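Local coordinates for protein BolA (PDB 3TR3) that is of unknown function but belongs to the BolA/IbaG family, whose members are associated with the cellular stress response, at residues H31-E43 with I66-Y79. Numbering follows the deposited sequence.
Sequences HHFEAVVLCPTFE and IHALSLKTYTPDEY. With CO (cobalt (II) ion), chain D.
Ala35 CB sits against methyl groups of Leu69 and Leu71, 3.9 Å from Leu71 CD2, on the sheet face that helices 7-17 and 47-57 cover. Farther along, Phe42 crosses Thr73 at about a right angle, with its CE2 3.5 Å from Thr73 CB, while Cys39 CB lies over the centre of one ring face. On the opposite face of the sheet, Val36 CG1 meets the Tyr74 ring at its edge, 3.5 Å from CE2. Leu38 spreads its two methyls: CD2 packs on Tyr74 CB and CD1 on Tyr79 CD1. Eight backbone hydrogen bonds, from His31 O to Cys39 N, hold strands 32-38 and 68-74 as parallel neighbours, their axes 21° apart. Beyond Tyr74, Thr75 and Glu78 form a capping box: Glu78 N donates to Thr75 OG1 (3.0 Å) and Thr75 N donates back to Glu78 OE1; one water links the hydroxyl to Glu43 OE1. At the other end, Ala68 CB lies over one face of the His32 ring, a CH-pi contact. His67, its chi1 at 160° swinging CG away from the backbone N, brings NE2 to the cobalt ion, 2.2 Å away, matching His32 NE2. The two nitrogens, 3.0 Å apart, share the metal, implying that both imidazoles coordinate through unprotonated NE2.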
loop_
_atom_site.group_PDB
_atom_site.type_symbol
_atom_site.label_atom_id
_atom_site.label_comp_id
_atom_site.label_asym_id
_atom_site.label_seq_id
_atom_site.Cartn_x
_atom_site.Cartn_y
_atom_site.Cartn_z
ATOM N N HIS B 31 12.480 11.610 0.264
ATOM C CA HIS B 31 12.248 13.035 0.511
ATOM C C HIS B 31 10.833 13.446 0.161
ATOM O O HIS B 31 10.166 14.052 0.976
ATOM C CB HIS B 31 13.294 13.923 -0.212
ATOM C CG HIS B 31 14.559 14.036 0.563
ATOM N ND1 HIS B 31 15.450 12.989 0.672
ATOM C CD2 HIS B 31 15.007 15.009 1.395
ATOM C CE1 HIS B 31 16.416 13.326 1.515
ATOM N NE2 HIS B 31 16.172 14.543 1.964
ATOM N N HIS B 32 10.364 13.126 -1.044
ATOM C CA HIS B 32 8.972 13.425 -1.390
ATOM C C HIS B 32 8.131 12.132 -1.420
ATOM O O HIS B 32 8.518 11.151 -2.002
ATOM C CB HIS B 32 8.879 14.250 -2.689
ATOM C CG HIS B 32 9.357 15.674 -2.545
ATOM N ND1 HIS B 32 8.505 16.767 -2.601
ATOM C CD2 HIS B 32 10.598 16.186 -2.308
ATOM C CE1 HIS B 32 9.201 17.879 -2.436
ATOM N NE2 HIS B 32 10.481 17.552 -2.259
ATOM N N PHE B 33 7.016 12.114 -0.707
ATOM C CA PHE B 33 6.194 10.927 -0.596
ATOM C C PHE B 33 4.727 11.281 -0.898
ATOM O O PHE B 33 4.338 12.453 -0.845
ATOM C CB PHE B 33 6.283 10.347 0.820
ATOM C CG PHE B 33 7.653 9.874 1.222
ATOM C CD1 PHE B 33 8.027 8.532 1.040
ATOM C CD2 PHE B 33 8.560 10.751 1.818
ATOM C CE1 PHE B 33 9.297 8.078 1.454
ATOM C CE2 PHE B 33 9.845 10.316 2.215
ATOM C CZ PHE B 33 10.213 8.989 2.036
ATOM N N GLU B 34 3.945 10.253 -1.229
ATOM C CA GLU B 34 2.487 10.321 -1.349
ATOM C C GLU B 34 1.937 9.116 -0.639
ATOM O O GLU B 34 2.476 8.014 -0.754
ATOM C CB GLU B 34 2.021 10.248 -2.800
ATOM C CG GLU B 34 2.535 11.345 -3.694
ATOM C CD GLU B 34 2.448 10.961 -5.170
ATOM O OE1 GLU B 34 2.267 9.753 -5.474
ATOM O OE2 GLU B 34 2.563 11.870 -6.028
ATOM N N ALA B 35 0.847 9.317 0.087
ATOM C CA ALA B 35 0.209 8.237 0.804
ATOM C C ALA B 35 -1.304 8.337 0.609
ATOM O O ALA B 35 -1.848 9.438 0.519
ATOM C CB ALA B 35 0.589 8.293 2.302
ATOM N N VAL B 36 -1.964 7.187 0.495
ATOM C CA VAL B 36 -3.406 7.118 0.424
ATOM C C VAL B 36 -3.738 6.405 1.701
ATOM O O VAL B 36 -3.187 5.336 1.967
ATOM C CB VAL B 36 -3.931 6.334 -0.796
ATOM C CG1 VAL B 36 -5.448 6.387 -0.856
ATOM C CG2 VAL B 36 -3.308 6.866 -2.109
ATOM N N VAL B 37 -4.557 7.061 2.535
ATOM C CA VAL B 37 -4.863 6.587 3.879
ATOM C C VAL B 37 -6.365 6.404 4.003
ATOM O O VAL B 37 -7.135 7.292 3.605
ATOM C CB VAL B 37 -4.368 7.568 4.974
ATOM C CG1 VAL B 37 -4.581 6.953 6.350
ATOM C CG2 VAL B 37 -2.907 7.865 4.786
ATOM N N LEU B 38 -6.769 5.230 4.492
ATOM C CA LEU B 38 -8.155 4.950 4.797
ATOM C C LEU B 38 -8.275 4.950 6.315
ATOM O O LEU B 38 -7.447 4.338 6.999
ATOM C CB LEU B 38 -8.653 3.605 4.208
ATOM C CG LEU B 38 -8.500 3.287 2.705
ATOM C CD1 LEU B 38 -9.381 2.095 2.173
ATOM C CD2 LEU B 38 -8.670 4.498 1.810
ATOM N N CYS B 39 -9.300 5.644 6.828
ATOM C CA CYS B 39 -9.639 5.642 8.252
ATOM C C CYS B 39 -11.121 6.036 8.440
ATOM O O CYS B 39 -11.555 7.071 7.912
ATOM C CB CYS B 39 -8.731 6.620 9.001
ATOM S SG CYS B 39 -8.771 6.419 10.783
ATOM N N PRO B 40 -11.902 5.208 9.178
ATOM C CA PRO B 40 -13.308 5.550 9.463
ATOM C C PRO B 40 -13.442 6.820 10.333
ATOM O O PRO B 40 -14.481 7.467 10.312
ATOM C CB PRO B 40 -13.836 4.303 10.199
ATOM C CG PRO B 40 -12.600 3.668 10.806
ATOM C CD PRO B 40 -11.513 3.922 9.790
ATOM N N THR B 41 -12.380 7.181 11.045
ATOM C CA THR B 41 -12.331 8.395 11.859
ATOM C C THR B 41 -12.437 9.690 11.021
ATOM O O THR B 41 -12.755 10.767 11.532
ATOM C CB THR B 41 -11.044 8.376 12.746
ATOM O OG1 THR B 41 -11.135 7.297 13.683
ATOM C CG2 THR B 41 -10.824 9.659 13.502
ATOM N N PHE B 42 -12.177 9.591 9.725
ATOM C CA PHE B 42 -12.265 10.767 8.850
ATOM C C PHE B 42 -13.735 11.099 8.569
ATOM O O PHE B 42 -14.037 12.140 8.005
ATOM C CB PHE B 42 -11.530 10.565 7.508
ATOM C CG PHE B 42 -10.041 10.292 7.628
ATOM C CD1 PHE B 42 -9.307 10.766 8.697
ATOM C CD2 PHE B 42 -9.376 9.568 6.634
ATOM C CE1 PHE B 42 -7.926 10.501 8.780
ATOM C CE2 PHE B 42 -8.006 9.317 6.705
ATOM C CZ PHE B 42 -7.274 9.798 7.793
ATOM N N GLU B 43 -14.654 10.217 8.948
ATOM C CA GLU B 43 -16.071 10.502 8.678
ATOM C C GLU B 43 -16.492 11.831 9.292
ATOM O O GLU B 43 -16.343 12.046 10.514
ATOM C CB GLU B 43 -16.975 9.364 9.148
ATOM C CG GLU B 43 -18.407 9.505 8.706
ATOM C CD GLU B 43 -18.593 9.395 7.198
ATOM O OE1 GLU B 43 -18.247 8.316 6.608
ATOM O OE2 GLU B 43 -19.095 10.393 6.612
ATOM N N ILE B 66 10.676 13.362 7.674
ATOM C CA ILE B 66 9.972 13.355 6.402
ATOM C C ILE B 66 9.951 14.757 5.819
ATOM O O ILE B 66 9.317 15.641 6.374
ATOM C CB ILE B 66 8.538 12.843 6.565
ATOM C CG1 ILE B 66 8.507 11.498 7.276
ATOM C CG2 ILE B 66 7.796 12.774 5.240
ATOM C CD1 ILE B 66 7.104 11.030 7.508
ATOM N N HIS B 67 10.652 14.958 4.703
ATOM C CA HIS B 67 10.756 16.276 4.094
ATOM C C HIS B 67 9.401 16.741 3.522
ATOM O O HIS B 67 8.960 17.879 3.772
ATOM C CB HIS B 67 11.929 16.279 3.070
ATOM C CG HIS B 67 11.884 17.377 2.043
ATOM N ND1 HIS B 67 12.320 18.661 2.293
ATOM C CD2 HIS B 67 11.515 17.354 0.736
ATOM C CE1 HIS B 67 12.181 19.395 1.203
ATOM N NE2 HIS B 67 11.693 18.625 0.246
ATOM N N ALA B 68 8.722 15.881 2.766
ATOM C CA ALA B 68 7.442 16.275 2.145
ATOM C C ALA B 68 6.539 15.083 2.014
ATOM O O ALA B 68 6.999 13.986 1.674
ATOM C CB ALA B 68 7.652 16.935 0.792
ATOM N N LEU B 69 5.267 15.276 2.357
ATOM C CA LEU B 69 4.316 14.190 2.344
ATOM C C LEU B 69 2.972 14.679 1.853
ATOM O O LEU B 69 2.359 15.461 2.491
ATOM C CB LEU B 69 4.181 13.593 3.730
ATOM C CG LEU B 69 3.074 12.551 3.862
ATOM C CD1 LEU B 69 3.246 11.414 2.813
ATOM C CD2 LEU B 69 3.054 12.003 5.269
ATOM N N SER B 70 2.533 14.199 0.701
ATOM C CA SER B 70 1.283 14.574 0.069
ATOM C C SER B 70 0.268 13.475 0.405
ATOM O O SER B 70 0.635 12.306 0.436
ATOM C CB SER B 70 1.565 14.677 -1.438
ATOM O OG SER B 70 0.404 14.606 -2.230
ATOM N N LEU B 71 -0.991 13.818 0.698
ATOM C CA LEU B 71 -1.960 12.797 1.190
ATOM C C LEU B 71 -3.259 12.761 0.420
ATOM O O LEU B 71 -3.757 13.797 0.008
ATOM C CB LEU B 71 -2.333 12.973 2.687
ATOM C CG LEU B 71 -1.267 12.988 3.778
ATOM C CD1 LEU B 71 -1.823 13.569 5.159
ATOM C CD2 LEU B 71 -0.645 11.588 3.968
ATOM N N LYS B 72 -3.785 11.555 0.225
ATOM C CA LYS B 72 -5.209 11.374 -0.046
ATOM C C LYS B 72 -5.815 10.561 1.089
ATOM O O LYS B 72 -5.331 9.473 1.398
ATOM C CB LYS B 72 -5.495 10.706 -1.375
ATOM C CG LYS B 72 -5.068 11.500 -2.578
ATOM C CD LYS B 72 -5.121 10.627 -3.859
ATOM C CE LYS B 72 -4.727 11.438 -5.087
ATOM N NZ LYS B 72 -4.663 10.591 -6.299
ATOM N N THR B 73 -6.870 11.112 1.702
ATOM C CA THR B 73 -7.492 10.542 2.903
ATOM C C THR B 73 -8.933 10.144 2.645
ATOM O O THR B 73 -9.736 10.970 2.257
ATOM C CB THR B 73 -7.433 11.549 4.085
ATOM O OG1 THR B 73 -7.858 12.847 3.646
ATOM C CG2 THR B 73 -5.989 11.635 4.642
ATOM N N TYR B 74 -9.260 8.871 2.845
ATOM C CA TYR B 74 -10.602 8.389 2.558
ATOM C C TYR B 74 -11.169 7.665 3.761
ATOM O O TYR B 74 -10.438 7.078 4.551
ATOM C CB TYR B 74 -10.624 7.404 1.365
ATOM C CG TYR B 74 -10.117 7.970 0.046
ATOM C CD1 TYR B 74 -10.933 8.744 -0.772
ATOM C CD2 TYR B 74 -8.816 7.716 -0.383
ATOM C CE1 TYR B 74 -10.466 9.274 -1.960
ATOM C CE2 TYR B 74 -8.342 8.226 -1.571
ATOM C CZ TYR B 74 -9.158 9.008 -2.361
ATOM O OH TYR B 74 -8.655 9.501 -3.557
ATOM N N THR B 75 -12.486 7.694 3.892
ATOM C CA THR B 75 -13.115 6.705 4.730
ATOM C C THR B 75 -13.168 5.422 3.923
ATOM O O THR B 75 -13.187 5.449 2.695
ATOM C CB THR B 75 -14.566 7.083 5.132
ATOM O OG1 THR B 75 -15.394 7.202 3.964
ATOM C CG2 THR B 75 -14.590 8.367 5.960
ATOM N N PRO B 76 -13.222 4.293 4.618
ATOM C CA PRO B 76 -13.450 3.017 3.944
ATOM C C PRO B 76 -14.621 3.070 2.973
ATOM O O PRO B 76 -14.483 2.547 1.863
ATOM C CB PRO B 76 -13.723 2.053 5.096
ATOM C CG PRO B 76 -13.026 2.666 6.299
ATOM C CD PRO B 76 -12.980 4.149 6.071
ATOM N N ASP B 77 -15.731 3.706 3.343
ATOM C CA ASP B 77 -16.869 3.844 2.423
ATOM C C ASP B 77 -16.603 4.726 1.191
ATOM O O ASP B 77 -17.035 4.383 0.116
ATOM C CB ASP B 77 -18.127 4.359 3.137
ATOM C CG ASP B 77 -18.709 3.355 4.105
ATOM O OD1 ASP B 77 -18.370 2.152 4.028
ATOM O OD2 ASP B 77 -19.523 3.792 4.951
ATOM N N GLU B 78 -15.937 5.866 1.345
ATOM C CA GLU B 78 -15.632 6.675 0.184
ATOM C C GLU B 78 -14.801 5.818 -0.766
ATOM O O GLU B 78 -14.941 5.936 -1.992
ATOM C CB GLU B 78 -14.879 7.969 0.532
ATOM C CG GLU B 78 -15.687 8.995 1.318
ATOM C CD GLU B 78 -14.836 10.128 1.892
ATOM O OE1 GLU B 78 -13.596 9.992 1.849
ATOM O OE2 GLU B 78 -15.406 11.144 2.384
ATOM N N TYR B 79 -13.936 4.961 -0.211
ATOM C CA TYR B 79 -13.063 4.167 -1.057
ATOM C C TYR B 79 -13.805 3.022 -1.789
ATOM O O TYR B 79 -13.698 2.931 -3.011
ATOM C CB TYR B 79 -11.806 3.678 -0.328
ATOM C CG TYR B 79 -10.763 3.112 -1.281
ATOM C CD1 TYR B 79 -10.598 1.736 -1.430
ATOM C CD2 TYR B 79 -9.963 3.957 -2.061
ATOM C CE1 TYR B 79 -9.635 1.210 -2.317
ATOM C CE2 TYR B 79 -9.007 3.444 -2.964
ATOM C CZ TYR B 79 -8.842 2.065 -3.077
ATOM O OH TYR B 79 -7.897 1.531 -3.950
HETATM CO CO CO D . 11.862 19.216 -1.915
HETATM O O HOH W 1 -17.924 8.377 4.068
HETATM O O HOH W 2 -17.865 10.849 3.640
#